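Local coordinates for DNA polymerase (Pyrobaculum calidifontis, PDB 5MDN), which probably catalyses DNA synthesis from deoxyribonucleoside 5'-triphosphates, releasing diphosphate, as a family B, metal-binding DNA polymerase, at residues Gly139-Leu144 / Asp254-Val259; Leu166-Glu171 / Asp225-Tyr230; Val172-Gly177 / His314-Tyr319; Val186-Val191 / Val200-Gly205; Val211-Val216 / Gly248-Val253. One frame throughout, in Å; residues are numbered along the deposited sequence.

Contact 1: residues Gly139-Leu144 / Asp254-Val259; sequences GKLGPL and DRLGGV
Of the flat groups here, the Arg255 guanidinium stays out of the contact while its methylene chain faces Leu144: Leu144 CD2 lies 4.1 Å from Arg255 CD, and the two side chains cross at about a right angle. The polar end turns back into the exonuclease domain, in salt bridges from NE to Asp223 and from NH2 to Asp225. The Pro143 ring presents its CG-CD rim to a backbone carbonyl, with Pro143 CG 3.8 Å from Arg255 O. The Asp254 carboxylate serves its own loop, its OD1 being approached from opposite faces of the plane by the amides of Leu256 and Gly258; the bond from Leu256 N to OD1 measures 2.9 Å and closes an Asx turn within the type I turn from Asp254 to Gly257.

Two turns thus meet. The type II' turn from Leu141 to Leu144 links strands 131-141 and 144-155 at the edge of the five-stranded sheet of the N-terminal domain, and the type I turn belongs to the loop after helix 232-247 of the exonuclease domain, so this is a domain-domain junction.

Between them Leu256 is the central knob. With CG set beside the backbone N (chi1 -64°), it sends CD1 across the gap to within 3.8 Å of Leu141 O and 4.2 Å of Leu144 CD1. Leu141 CG and Pro143 CD each stand 4.4 Å from the same Leu256 CD1, one methyl therefore touching three side chains of the hairpin. Phe22 of strand 17-24 packs on both Leu144 and Leu256, and no hydrogen bond joins the two turns.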
# COMPACT_ATOMS: atom_id res chain seq x y z
N GLY A 139 -31.07 10.79 -20.88
CA GLY A 139 -30.36 12.03 -21.15
C GLY A 139 -28.95 12.04 -20.59
O GLY A 139 -28.45 11.08 -20.02
N LYS A 140 -28.29 13.18 -20.81
CA LYS A 140 -26.92 13.39 -20.38
C LYS A 140 -26.86 13.86 -18.92
O LYS A 140 -27.85 14.30 -18.33
CB LYS A 140 -26.24 14.41 -21.29
CG LYS A 140 -26.15 13.93 -22.74
CD LYS A 140 -25.55 14.98 -23.66
CE LYS A 140 -24.05 15.10 -23.48
NZ LYS A 140 -23.45 15.95 -24.54
N LEU A 141 -25.66 13.76 -18.35
CA LEU A 141 -25.31 14.40 -17.08
C LEU A 141 -23.99 15.11 -17.33
O LEU A 141 -22.93 14.47 -17.37
CB LEU A 141 -25.21 13.40 -15.93
CG LEU A 141 -24.52 13.90 -14.65
CD1 LEU A 141 -25.20 15.15 -14.11
CD2 LEU A 141 -24.48 12.80 -13.60
N GLY A 142 -24.04 16.43 -17.51
CA GLY A 142 -22.89 17.15 -18.01
C GLY A 142 -22.58 16.70 -19.42
O GLY A 142 -23.46 16.67 -20.29
N PRO A 143 -21.32 16.34 -19.68
CA PRO A 143 -20.98 15.79 -21.00
C PRO A 143 -21.25 14.30 -21.14
O PRO A 143 -21.28 13.81 -22.28
CB PRO A 143 -19.48 16.08 -21.12
CG PRO A 143 -18.99 16.06 -19.70
CD PRO A 143 -20.14 16.52 -18.83
N LEU A 144 -21.45 13.58 -20.04
CA LEU A 144 -21.56 12.13 -20.01
C LEU A 144 -23.00 11.68 -20.20
O LEU A 144 -23.92 12.29 -19.65
CB LEU A 144 -21.04 11.57 -18.68
CG LEU A 144 -19.62 11.95 -18.27
CD1 LEU A 144 -19.39 11.62 -16.80
CD2 LEU A 144 -18.61 11.23 -19.15
N ASP A 254 -11.82 16.84 -12.83
CA ASP A 254 -12.66 15.66 -12.91
C ASP A 254 -13.67 15.78 -14.05
O ASP A 254 -13.75 16.81 -14.73
CB ASP A 254 -13.33 15.39 -11.55
CG ASP A 254 -14.45 16.37 -11.21
OD1 ASP A 254 -15.10 16.95 -12.10
OD2 ASP A 254 -14.70 16.55 -9.99
N ARG A 255 -14.44 14.72 -14.28
CA ARG A 255 -15.31 14.64 -15.45
C ARG A 255 -16.58 15.47 -15.33
O ARG A 255 -17.31 15.58 -16.32
CB ARG A 255 -15.65 13.18 -15.77
CG ARG A 255 -14.48 12.44 -16.41
CD ARG A 255 -14.96 11.33 -17.34
NE ARG A 255 -13.86 10.72 -18.08
CZ ARG A 255 -13.44 9.46 -17.94
NH1 ARG A 255 -14.03 8.65 -17.07
NH2 ARG A 255 -12.43 9.02 -18.67
N LEU A 256 -16.88 16.04 -14.17
CA LEU A 256 -18.01 16.95 -14.02
C LEU A 256 -17.53 18.35 -13.67
O LEU A 256 -18.16 19.08 -12.90
CB LEU A 256 -19.01 16.45 -12.98
CG LEU A 256 -19.76 15.13 -13.24
CD1 LEU A 256 -20.33 15.10 -14.65
CD2 LEU A 256 -18.90 13.90 -12.97
N GLY A 257 -16.41 18.76 -14.27
CA GLY A 257 -15.86 20.09 -14.06
C GLY A 257 -15.55 20.43 -12.62
O GLY A 257 -15.57 21.61 -12.26
N GLY A 258 -15.26 19.43 -11.79
CA GLY A 258 -15.01 19.64 -10.38
C GLY A 258 -13.54 19.48 -10.02
O GLY A 258 -12.72 19.02 -10.82
N VAL A 259 -13.23 19.85 -8.79
CA VAL A 259 -11.85 19.86 -8.29
C VAL A 259 -11.61 18.61 -7.45
O VAL A 259 -12.58 18.01 -6.94
CB VAL A 259 -11.56 21.13 -7.49
CG1 VAL A 259 -12.01 22.36 -8.28
CG2 VAL A 259 -12.26 21.09 -6.14

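Contact 2: residues Leu166-Glu171 / Asp225-Tyr230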
# COMPACT_ATOMS: atom_id res chain seq x y z
N LEU A 166 -2.92 8.73 -17.83
CA LEU A 166 -2.14 9.96 -17.79
C LEU A 166 -1.22 9.92 -16.57
O LEU A 166 -1.70 9.85 -15.44
CB LEU A 166 -3.05 11.19 -17.73
CG LEU A 166 -2.32 12.53 -17.61
CD1 LEU A 166 -2.00 13.09 -18.99
CD2 LEU A 166 -3.12 13.52 -16.79
N ALA A 167 0.08 9.97 -16.82
CA ALA A 167 1.07 10.15 -15.77
C ALA A 167 1.43 11.63 -15.66
O ALA A 167 1.47 12.35 -16.66
CB ALA A 167 2.33 9.32 -16.05
N PHE A 168 1.69 12.08 -14.44
CA PHE A 168 2.06 13.47 -14.23
C PHE A 168 3.04 13.57 -13.07
O PHE A 168 2.98 12.80 -12.11
CB PHE A 168 0.82 14.35 -13.98
CG PHE A 168 0.35 14.35 -12.55
CD1 PHE A 168 -0.36 13.27 -12.04
CD2 PHE A 168 0.59 15.44 -11.73
CE1 PHE A 168 -0.81 13.28 -10.73
CE2 PHE A 168 0.15 15.45 -10.42
CZ PHE A 168 -0.55 14.37 -9.92
N ASP A 169 3.95 14.54 -13.19
CA ASP A 169 4.95 14.82 -12.17
C ASP A 169 5.08 16.33 -12.04
O ASP A 169 4.88 17.07 -13.00
CB ASP A 169 6.30 14.19 -12.52
CG ASP A 169 7.27 14.20 -11.36
OD1 ASP A 169 7.04 13.47 -10.38
OD2 ASP A 169 8.27 14.95 -11.44
N ILE A 170 5.42 16.79 -10.83
CA ILE A 170 5.61 18.21 -10.57
C ILE A 170 6.93 18.43 -9.84
O ILE A 170 7.48 17.53 -9.21
CB ILE A 170 4.45 18.83 -9.75
CG1 ILE A 170 4.58 18.45 -8.28
CG2 ILE A 170 3.10 18.39 -10.30
CD1 ILE A 170 3.59 19.15 -7.38
N GLU A 171 7.43 19.66 -9.95
CA GLU A 171 8.53 20.13 -9.11
C GLU A 171 8.22 21.54 -8.64
O GLU A 171 7.76 22.38 -9.42
CB GLU A 171 9.87 20.09 -9.85
CG GLU A 171 10.40 18.68 -10.09
CD GLU A 171 10.62 17.89 -8.81
OE1 GLU A 171 10.83 18.51 -7.75
OE2 GLU A 171 10.57 16.64 -8.87
N ASP A 225 -8.84 8.19 -18.12
CA ASP A 225 -9.60 7.34 -17.23
C ASP A 225 -8.85 7.07 -15.93
O ASP A 225 -9.47 6.97 -14.86
CB ASP A 225 -9.95 6.02 -17.92
CG ASP A 225 -10.69 6.22 -19.22
OD1 ASP A 225 -11.79 6.82 -19.19
OD2 ASP A 225 -10.19 5.78 -20.28
N VAL A 226 -7.53 6.94 -16.00
CA VAL A 226 -6.67 6.76 -14.84
C VAL A 226 -5.64 7.88 -14.82
O VAL A 226 -5.06 8.22 -15.86
CB VAL A 226 -5.98 5.38 -14.84
CG1 VAL A 226 -5.33 5.11 -13.50
CG2 VAL A 226 -6.98 4.29 -15.18
N ILE A 227 -5.42 8.46 -13.64
CA ILE A 227 -4.35 9.43 -13.42
C ILE A 227 -3.37 8.81 -12.44
O ILE A 227 -3.73 8.51 -11.29
CB ILE A 227 -4.89 10.77 -12.90
CG1 ILE A 227 -5.68 11.49 -13.99
CG2 ILE A 227 -3.75 11.64 -12.40
CD1 ILE A 227 -6.35 12.77 -13.52
N VAL A 228 -2.13 8.61 -12.89
CA VAL A 228 -1.10 7.97 -12.08
C VAL A 228 -0.03 9.00 -11.73
O VAL A 228 0.33 9.85 -12.55
CB VAL A 228 -0.46 6.77 -12.81
CG1 VAL A 228 -1.17 5.48 -12.43
CG2 VAL A 228 -0.52 6.98 -14.32
N GLY A 229 0.46 8.92 -10.49
CA GLY A 229 1.58 9.72 -10.04
C GLY A 229 2.35 8.94 -9.00
O GLY A 229 1.94 7.85 -8.58
N TYR A 230 3.49 9.50 -8.60
CA TYR A 230 4.30 8.92 -7.54
C TYR A 230 4.25 9.86 -6.34
O TYR A 230 4.71 11.00 -6.42
CB TYR A 230 5.74 8.70 -8.00
CG TYR A 230 6.48 7.69 -7.15
CD1 TYR A 230 7.15 8.08 -6.00
CD2 TYR A 230 6.48 6.34 -7.49
CE1 TYR A 230 7.82 7.15 -5.21
CE2 TYR A 230 7.15 5.41 -6.71
CZ TYR A 230 7.81 5.82 -5.58
OH TYR A 230 8.47 4.90 -4.80
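Leu166 N donates to Val226 O at 3.0 Å. Leu166 O accepts in turn from Val228 N at 2.9 Å, in a nearly straight bond, and Phe168 N continues the zigzag to Val228 O. These bonds pair Leu166 with Ile227 and Ala167 with Val228 as parallel neighbours, on strand segments inclined at 33°. On one face Ala167 CB sits 4.1 Å from Val228 CG2. On the other, the Phe168 ring slants over the second strand, CE1 3.8 Å from Ile227 CG2; its CG is wedged between the backbone N and the carbonyl carbon (chi1 84°), which swings the ring across toward Ile227 and Gly229.

Further out, Trp237 and Phe215 meet the same ring, and Ser232 and Asp236 of helix 232-247 touch it. Replacing Phe168 with an alanine is likely to leave Ile227 CG2, Trp237 and Phe215 without their common partner and open a gap between sheet and helices.

These are the central parallel strands of an RNase H-like sheet. Its first strand carries Asp169, a magnesium ligand in a structure of this protein, in the Asp-Ile-Glu sequence of the first exonuclease motif. Backbone bonds fix the register and apolar side chains pack on both faces, so the pairing probably positions Asp169 through its strand.

Contact 3: residues Val172-Gly177 / His314-Tyr319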
# COMPACT_ATOMS: atom_id res chain seq x y z
N VAL A 172 8.47 21.80 -7.36
CA VAL A 172 8.07 23.03 -6.69
C VAL A 172 9.33 23.74 -6.22
O VAL A 172 10.26 23.10 -5.73
CB VAL A 172 7.11 22.74 -5.51
CG1 VAL A 172 6.89 23.98 -4.68
CG2 VAL A 172 5.79 22.18 -6.02
N TYR A 173 9.33 25.08 -6.34
CA TYR A 173 10.47 25.95 -6.08
C TYR A 173 11.29 25.54 -4.85
O TYR A 173 12.44 25.13 -4.99
CB TYR A 173 9.98 27.39 -5.93
CG TYR A 173 11.06 28.43 -5.98
CD1 TYR A 173 11.88 28.56 -7.09
CD2 TYR A 173 11.26 29.30 -4.91
CE1 TYR A 173 12.87 29.51 -7.15
CE2 TYR A 173 12.25 30.26 -4.96
CZ TYR A 173 13.05 30.36 -6.08
OH TYR A 173 14.04 31.32 -6.12
N ASN A 174 10.71 25.69 -3.65
CA ASN A 174 11.26 25.16 -2.40
C ASN A 174 12.61 25.78 -1.99
O ASN A 174 13.39 25.16 -1.27
CB ASN A 174 11.35 23.61 -2.46
CG ASN A 174 12.74 23.08 -2.81
OD1 ASN A 174 13.30 22.27 -2.07
ND2 ASN A 174 13.30 23.52 -3.93
N GLU A 175 12.87 27.04 -2.39
CA GLU A 175 14.12 27.69 -2.00
C GLU A 175 14.33 27.61 -0.49
O GLU A 175 15.45 27.35 -0.02
CB GLU A 175 14.12 29.16 -2.44
CG GLU A 175 15.42 29.90 -2.10
CD GLU A 175 15.33 31.39 -2.36
OE1 GLU A 175 14.52 31.80 -3.22
OE2 GLU A 175 16.07 32.16 -1.71
N ARG A 176 13.27 27.84 0.28
CA ARG A 176 13.28 27.59 1.72
C ARG A 176 12.71 26.20 1.99
O ARG A 176 11.49 26.00 1.92
CB ARG A 176 12.48 28.68 2.44
CG ARG A 176 11.17 29.05 1.75
CD ARG A 176 10.66 30.40 2.20
NE ARG A 176 9.21 30.39 2.37
CZ ARG A 176 8.34 30.71 1.42
NH1 ARG A 176 8.76 31.06 0.22
NH2 ARG A 176 7.04 30.67 1.68
N GLY A 177 13.59 25.25 2.31
CA GLY A 177 13.27 23.87 2.62
C GLY A 177 11.98 23.29 2.09
O GLY A 177 11.83 23.07 0.88
N HIS A 314 16.50 18.75 -3.11
CA HIS A 314 16.46 19.97 -2.31
C HIS A 314 16.97 21.20 -3.05
O HIS A 314 16.95 22.29 -2.46
CB HIS A 314 17.25 19.77 -1.02
CG HIS A 314 18.72 19.58 -1.23
ND1 HIS A 314 19.65 20.54 -0.88
CD2 HIS A 314 19.42 18.54 -1.74
CE1 HIS A 314 20.86 20.10 -1.17
NE2 HIS A 314 20.75 18.89 -1.70
N LYS A 315 17.43 21.08 -4.29
CA LYS A 315 17.96 22.21 -5.06
C LYS A 315 17.31 22.30 -6.43
O LYS A 315 17.99 22.37 -7.46
CB LYS A 315 19.48 22.11 -5.21
CG LYS A 315 20.23 22.01 -3.90
CD LYS A 315 21.74 22.02 -4.13
CE LYS A 315 22.40 23.21 -3.46
NZ LYS A 315 23.87 23.22 -3.67
N VAL A 316 15.98 22.31 -6.48
CA VAL A 316 15.33 22.60 -7.76
C VAL A 316 15.27 24.10 -8.00
O VAL A 316 15.25 24.55 -9.15
CB VAL A 316 13.94 21.95 -7.86
CG1 VAL A 316 13.94 20.56 -7.25
CG2 VAL A 316 12.89 22.83 -7.21
N TYR A 317 15.22 24.90 -6.93
CA TYR A 317 15.29 26.35 -7.09
C TYR A 317 16.60 26.76 -7.75
O TYR A 317 16.62 27.64 -8.62
CB TYR A 317 15.11 27.05 -5.74
CG TYR A 317 16.33 27.00 -4.84
CD1 TYR A 317 16.58 25.90 -4.03
CD2 TYR A 317 17.23 28.05 -4.80
CE1 TYR A 317 17.69 25.85 -3.21
CE2 TYR A 317 18.35 28.01 -3.99
CZ TYR A 317 18.57 26.91 -3.19
OH TYR A 317 19.68 26.87 -2.38
N GLU A 318 17.70 26.14 -7.33
CA GLU A 318 19.01 26.50 -7.87
C GLU A 318 19.10 26.20 -9.36
O GLU A 318 19.62 27.02 -10.13
CB GLU A 318 20.10 25.79 -7.06
CG GLU A 318 21.52 26.19 -7.43
CD GLU A 318 22.49 25.88 -6.31
OE1 GLU A 318 22.46 26.63 -5.31
OE2 GLU A 318 23.27 24.91 -6.41
N TYR A 319 18.60 25.04 -9.79
CA TYR A 319 18.59 24.72 -11.21
C TYR A 319 17.57 25.56 -11.97
O TYR A 319 17.63 25.62 -13.21
CB TYR A 319 18.31 23.23 -11.42
CG TYR A 319 19.49 22.33 -11.13
CD1 TYR A 319 20.01 22.22 -9.84
CD2 TYR A 319 20.08 21.58 -12.13
CE1 TYR A 319 21.08 21.39 -9.57
CE2 TYR A 319 21.15 20.75 -11.88
CZ TYR A 319 21.65 20.66 -10.60
OH TYR A 319 22.72 19.84 -10.34
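Tyr317 fits between Tyr173 and Glu175 and is the residue most covered by the other segment. Its CB rests over one face of the Tyr173 ring, 3.9 Å from the centroid and 21° off the normal, toward the CE1 rim (Tyr317 CB to Tyr173 CE1, 3.6 Å). Its own ring receives Glu175 CA in a second CH-pi contact, 4.0 Å from the centroid, while Glu318 CB covers the opposite face. CG of Tyr317 stands between the backbone N and the carbonyl carbon (chi1 76°), which lays the ring against Glu175. Glu175, extended from CA outward, runs across the ring, with its CG 3.7 Å from Tyr317 CD2 and its carboxylate tilted only 22° from the ring plane. Deeper in, Val316 points CG2 at the carbonyls of Val172 and Tyr173.

Toward solvent the contact loosens: Glu175, though its CA and CG lie on the Tyr317 ring, is exposed, and Asn174 OD1 comes no nearer than 3.7 Å to His314 O; the Asn174 ND2 is modelled doubtfully close to Tyr173 O. His314 turns outward to Trp678 and Tyr732, edge-to-face with both.

The contact joins the loop leaving exonuclease strand 165-172 to the short helix 316-320. The Tyr173 hydroxyl lies within reach of both Glu175 OE1 and Asn321 OD1. Aromatic faces and aliphatic hydrogens carry the tight part, which implies that shape and ring burial, more than charge, hold loop and helix together.

Contact 4: residues Val186-Val191 / Val200-Gly205; sequences VVMLAV and VFEAEG
Ala190 is the low spot into which Val200 drops: with no side chain beyond CB there, Val200 CG2 comes to 3.9 Å from Ala190 CB, and the other methyl, CG1, leans to 4.4 Å from Met188 CG. Met188 then runs extended alongside Glu202, both pointing the same way, until its CE lies 3.5 Å from Glu202 OE1. On the reverse face the Phe201 ring is the large bump. Held with CG beside the backbone N (chi1 -50°), it lies obliquely in the groove between Leu189 and Val191, touching Leu189 CD2 and Val191 CG2 at 4.3 Å from its CD2 and CE2, respectively. Ala203 CB fits beside Val186 O.

The backbone sets this alternation. Leu189 and Phe201 are a hydrogen-bonded antiparallel pair (Phe201 N to Leu189 O 2.9 Å, returned by Leu189 N to Phe201 O), flanked by the non-hydrogen-bonded pairs Ala190-Val200 and Met188-Glu202; Ala203 N adds a bond to Val187 O. Helix 209-222 covers the Leu189 and Phe201 face, helix 326-356 that of Ala190 and Val200. Val187 and Met188 both oppose Glu171, a classic beta bulge. The hairpin supplies the second and third strands of the RNase H-like sheet, ordered 3-2-1-4-5, with strand 198-202 outermost.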
# COMPACT_ATOMS: atom_id res chain seq x y z
N VAL A 186 4.57 26.50 -8.47
CA VAL A 186 4.81 25.24 -9.18
C VAL A 186 5.69 25.54 -10.39
O VAL A 186 5.24 26.14 -11.37
CB VAL A 186 3.50 24.56 -9.59
CG1 VAL A 186 3.78 23.35 -10.46
CG2 VAL A 186 2.70 24.16 -8.36
N VAL A 187 6.95 25.12 -10.33
CA VAL A 187 7.94 25.53 -11.32
C VAL A 187 7.76 24.76 -12.63
O VAL A 187 7.75 25.34 -13.71
CB VAL A 187 9.36 25.38 -10.75
CG1 VAL A 187 10.32 24.80 -11.78
CG2 VAL A 187 9.87 26.72 -10.23
N MET A 188 7.62 23.43 -12.54
CA MET A 188 7.46 22.60 -13.72
C MET A 188 6.42 21.53 -13.45
O MET A 188 6.24 21.07 -12.32
CB MET A 188 8.78 21.94 -14.14
CG MET A 188 9.67 22.79 -15.04
SD MET A 188 11.17 21.91 -15.51
CE MET A 188 11.78 22.96 -16.83
N LEU A 189 5.72 21.12 -14.51
CA LEU A 189 4.74 20.04 -14.43
C LEU A 189 4.74 19.32 -15.77
O LEU A 189 4.32 19.89 -16.78
CB LEU A 189 3.35 20.58 -14.09
CG LEU A 189 2.25 19.59 -13.69
CD1 LEU A 189 1.22 20.28 -12.81
CD2 LEU A 189 1.57 18.99 -14.91
N ALA A 190 5.19 18.07 -15.77
CA ALA A 190 5.18 17.24 -16.97
C ALA A 190 4.00 16.28 -16.94
O ALA A 190 3.52 15.88 -15.88
CB ALA A 190 6.47 16.45 -17.12
N VAL A 191 3.53 15.92 -18.13
CA VAL A 191 2.49 14.91 -18.31
C VAL A 191 2.93 13.96 -19.41
O VAL A 191 3.58 14.36 -20.38
CB VAL A 191 1.12 15.54 -18.65
CG1 VAL A 191 0.65 16.44 -17.51
CG2 VAL A 191 1.19 16.33 -19.95
N VAL A 200 5.51 19.49 -21.10
CA VAL A 200 5.99 20.08 -19.85
C VAL A 200 5.55 21.54 -19.84
O VAL A 200 5.91 22.31 -20.73
CB VAL A 200 7.51 19.98 -19.70
CG1 VAL A 200 7.93 20.37 -18.29
CG2 VAL A 200 7.99 18.58 -20.04
N PHE A 201 4.77 21.91 -18.83
CA PHE A 201 4.35 23.29 -18.63
C PHE A 201 5.29 23.94 -17.62
O PHE A 201 5.31 23.54 -16.45
CB PHE A 201 2.90 23.35 -18.16
CG PHE A 201 1.95 22.54 -18.99
CD1 PHE A 201 1.55 22.97 -20.24
CD2 PHE A 201 1.45 21.34 -18.51
CE1 PHE A 201 0.67 22.22 -21.00
CE2 PHE A 201 0.58 20.58 -19.27
CZ PHE A 201 0.18 21.02 -20.51
N GLU A 202 6.05 24.93 -18.06
CA GLU A 202 6.94 25.67 -17.19
C GLU A 202 6.36 27.05 -16.89
O GLU A 202 5.66 27.63 -17.72
CB GLU A 202 8.34 25.85 -17.81
CG GLU A 202 8.70 24.87 -18.90
CD GLU A 202 10.05 25.20 -19.52
OE1 GLU A 202 10.92 25.75 -18.81
OE2 GLU A 202 10.24 24.93 -20.73
N ALA A 203 6.67 27.55 -15.71
CA ALA A 203 6.20 28.85 -15.29
C ALA A 203 7.01 29.98 -15.93
O ALA A 203 8.06 29.76 -16.54
CB ALA A 203 6.26 28.96 -13.76
N GLU A 204 6.51 31.20 -15.77
CA GLU A 204 7.30 32.40 -15.97
C GLU A 204 7.87 32.83 -14.62
O GLU A 204 7.11 33.03 -13.67
CB GLU A 204 6.48 33.55 -16.55
CG GLU A 204 5.87 33.27 -17.88
CD GLU A 204 5.48 34.53 -18.63
OE1 GLU A 204 6.00 35.63 -18.33
OE2 GLU A 204 4.63 34.40 -19.54
N GLY A 205 9.19 32.97 -14.57
CA GLY A 205 9.95 33.33 -13.38
C GLY A 205 9.14 33.78 -12.17
O GLY A 205 8.85 34.96 -12.01

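Contact 5: residues Val211-Val216 / Gly248-Val253; sequences VIRGFV and GVPLRV
Val216 and Leu251 cross obliquely, and so do Ile212 and Val249, giving two apolar crossings one helical turn apart. In the first, Val216 CG2 meets Leu251 CD1 at 3.7 Å and reaches Val253 CG1 at 4.0 Å; its other methyl, CG1, set opposite the backbone N (chi1 174°), is directed at Arg252 O. In the second, Ile212 CG2 lies 3.7 Å from Val249 CG1. Leu251 CD1 also stands at the edge of the Phe215 ring, near its plane, 4.4 Å from Phe215 CD2.

This packs helix 209-222 of the RNase H-like exonuclease fold against the chain leaving helix 232-247, which ends in a Schellman motif at Gly248 and then kinks through inverse gamma turns centred on Leu251 and Arg252. With an alanine in place of Val216, a gap is likely to open against Leu251 CD1 and Val253 CG1, and the packing of helix on loop there would be lost.

On the solvent side Arg213, bent at chi2 and chi3, folds over Val249, its NH1 3.6 Å from Val249 CG2. The guanidinium planes of Arg213 and Arg252 are 23° apart, NH2 to NH2 4.1 Å, like charges brought together near Lys220; Asp217, in a salt bridge to Arg213 NE, probably offsets part of this.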
# COMPACT_ATOMS: atom_id res chain seq x y z
N VAL A 211 0.95 27.24 -15.94
CA VAL A 211 1.16 25.80 -15.81
C VAL A 211 -0.07 25.11 -15.24
O VAL A 211 -0.49 24.06 -15.74
CB VAL A 211 2.42 25.52 -14.95
CG1 VAL A 211 2.38 26.33 -13.67
CG2 VAL A 211 2.53 24.04 -14.64
N ILE A 212 -0.68 25.69 -14.20
CA ILE A 212 -1.91 25.10 -13.66
C ILE A 212 -3.02 25.16 -14.71
O ILE A 212 -3.79 24.20 -14.86
CB ILE A 212 -2.32 25.81 -12.36
CG1 ILE A 212 -1.28 25.57 -11.26
CG2 ILE A 212 -3.69 25.32 -11.89
CD1 ILE A 212 -1.57 26.32 -9.97
N ARG A 213 -3.11 26.27 -15.43
CA ARG A 213 -4.05 26.36 -16.54
C ARG A 213 -3.75 25.31 -17.60
O ARG A 213 -4.67 24.67 -18.14
CB ARG A 213 -4.01 27.76 -17.15
CG ARG A 213 -5.12 28.05 -18.13
CD ARG A 213 -6.47 28.08 -17.42
NE ARG A 213 -7.27 26.89 -17.68
CZ ARG A 213 -8.20 26.43 -16.85
NH1 ARG A 213 -8.45 27.06 -15.72
NH2 ARG A 213 -8.89 25.34 -17.17
N GLY A 214 -2.47 25.11 -17.92
CA GLY A 214 -2.11 24.12 -18.92
C GLY A 214 -2.39 22.70 -18.48
O GLY A 214 -2.83 21.87 -19.28
N PHE A 215 -2.12 22.39 -17.21
CA PHE A 215 -2.42 21.06 -16.69
C PHE A 215 -3.92 20.76 -16.76
O PHE A 215 -4.33 19.71 -17.25
CB PHE A 215 -1.92 20.93 -15.25
CG PHE A 215 -2.18 19.59 -14.63
CD1 PHE A 215 -1.85 18.42 -15.30
CD2 PHE A 215 -2.76 19.50 -13.37
CE1 PHE A 215 -2.10 17.18 -14.72
CE2 PHE A 215 -3.01 18.27 -12.79
CZ PHE A 215 -2.68 17.11 -13.47
N VAL A 216 -4.74 21.69 -16.27
CA VAL A 216 -6.19 21.49 -16.26
C VAL A 216 -6.71 21.31 -17.68
O VAL A 216 -7.51 20.42 -17.96
CB VAL A 216 -6.89 22.65 -15.53
CG1 VAL A 216 -8.40 22.51 -15.66
CG2 VAL A 216 -6.49 22.68 -14.07
N GLY A 248 -6.15 31.62 -7.48
CA GLY A 248 -7.48 31.86 -8.01
C GLY A 248 -7.72 31.30 -9.39
O GLY A 248 -8.53 31.86 -10.14
N VAL A 249 -7.05 30.22 -9.75
CA VAL A 249 -7.36 29.45 -10.95
C VAL A 249 -7.89 28.09 -10.51
O VAL A 249 -7.20 27.37 -9.77
CB VAL A 249 -6.13 29.31 -11.87
CG1 VAL A 249 -4.91 28.78 -11.12
CG2 VAL A 249 -6.46 28.41 -13.06
N PRO A 250 -9.11 27.71 -10.89
CA PRO A 250 -9.71 26.49 -10.34
C PRO A 250 -9.08 25.24 -10.92
O PRO A 250 -8.74 25.18 -12.11
CB PRO A 250 -11.19 26.62 -10.73
CG PRO A 250 -11.17 27.44 -11.97
CD PRO A 250 -10.02 28.41 -11.82
N LEU A 251 -8.94 24.22 -10.07
CA LEU A 251 -8.29 22.96 -10.45
C LEU A 251 -9.35 21.94 -10.87
O LEU A 251 -9.51 20.87 -10.28
CB LEU A 251 -7.44 22.44 -9.29
CG LEU A 251 -6.47 21.28 -9.54
CD1 LEU A 251 -5.53 21.58 -10.70
CD2 LEU A 251 -5.69 20.96 -8.28
N ARG A 252 -10.09 22.30 -11.92
CA ARG A 252 -11.25 21.53 -12.37
C ARG A 252 -10.78 20.44 -13.32
O ARG A 252 -10.72 20.63 -14.53
CB ARG A 252 -12.28 22.44 -13.03
CG ARG A 252 -12.86 23.50 -12.11
CD ARG A 252 -13.87 24.34 -12.86
NE ARG A 252 -13.28 24.97 -14.05
CZ ARG A 252 -13.49 24.55 -15.29
NH1 ARG A 252 -14.29 23.52 -15.52
NH2 ARG A 252 -12.91 25.17 -16.31
N VAL A 253 -10.44 19.28 -12.77
CA VAL A 253 -9.88 18.19 -13.56
C VAL A 253 -10.81 16.98 -13.69
O VAL A 253 -10.60 16.16 -14.59
CB VAL A 253 -8.51 17.74 -13.02
CG1 VAL A 253 -7.49 18.86 -13.17
CG2 VAL A 253 -8.63 17.31 -11.57

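Contacts 2 and 4 are the buried ones and share a sheet: strands 165-172 and 186-193 are neighbours, with Asp169 O and Ala190 N 3.0 Å apart, probably hydrogen-bonded. Both rely on backbone bonds. Contacts 1, 3 and 5 are only partly buried, lack any clear cross-segment hydrogen bond and depend on side chains: leucines, a proline and an arginine's methylenes in 1, aromatic faces in 3, aliphatic knobs with arginines at the margin in 5. Phe215 of contact 5 joins the core by packing on Phe168 of contact 2 and Leu189 of contact 4. Contact 1 is tied to contact 2 by the Arg255-Asp225 salt bridge, and lies about 37 Å from contact 3, centre to centre.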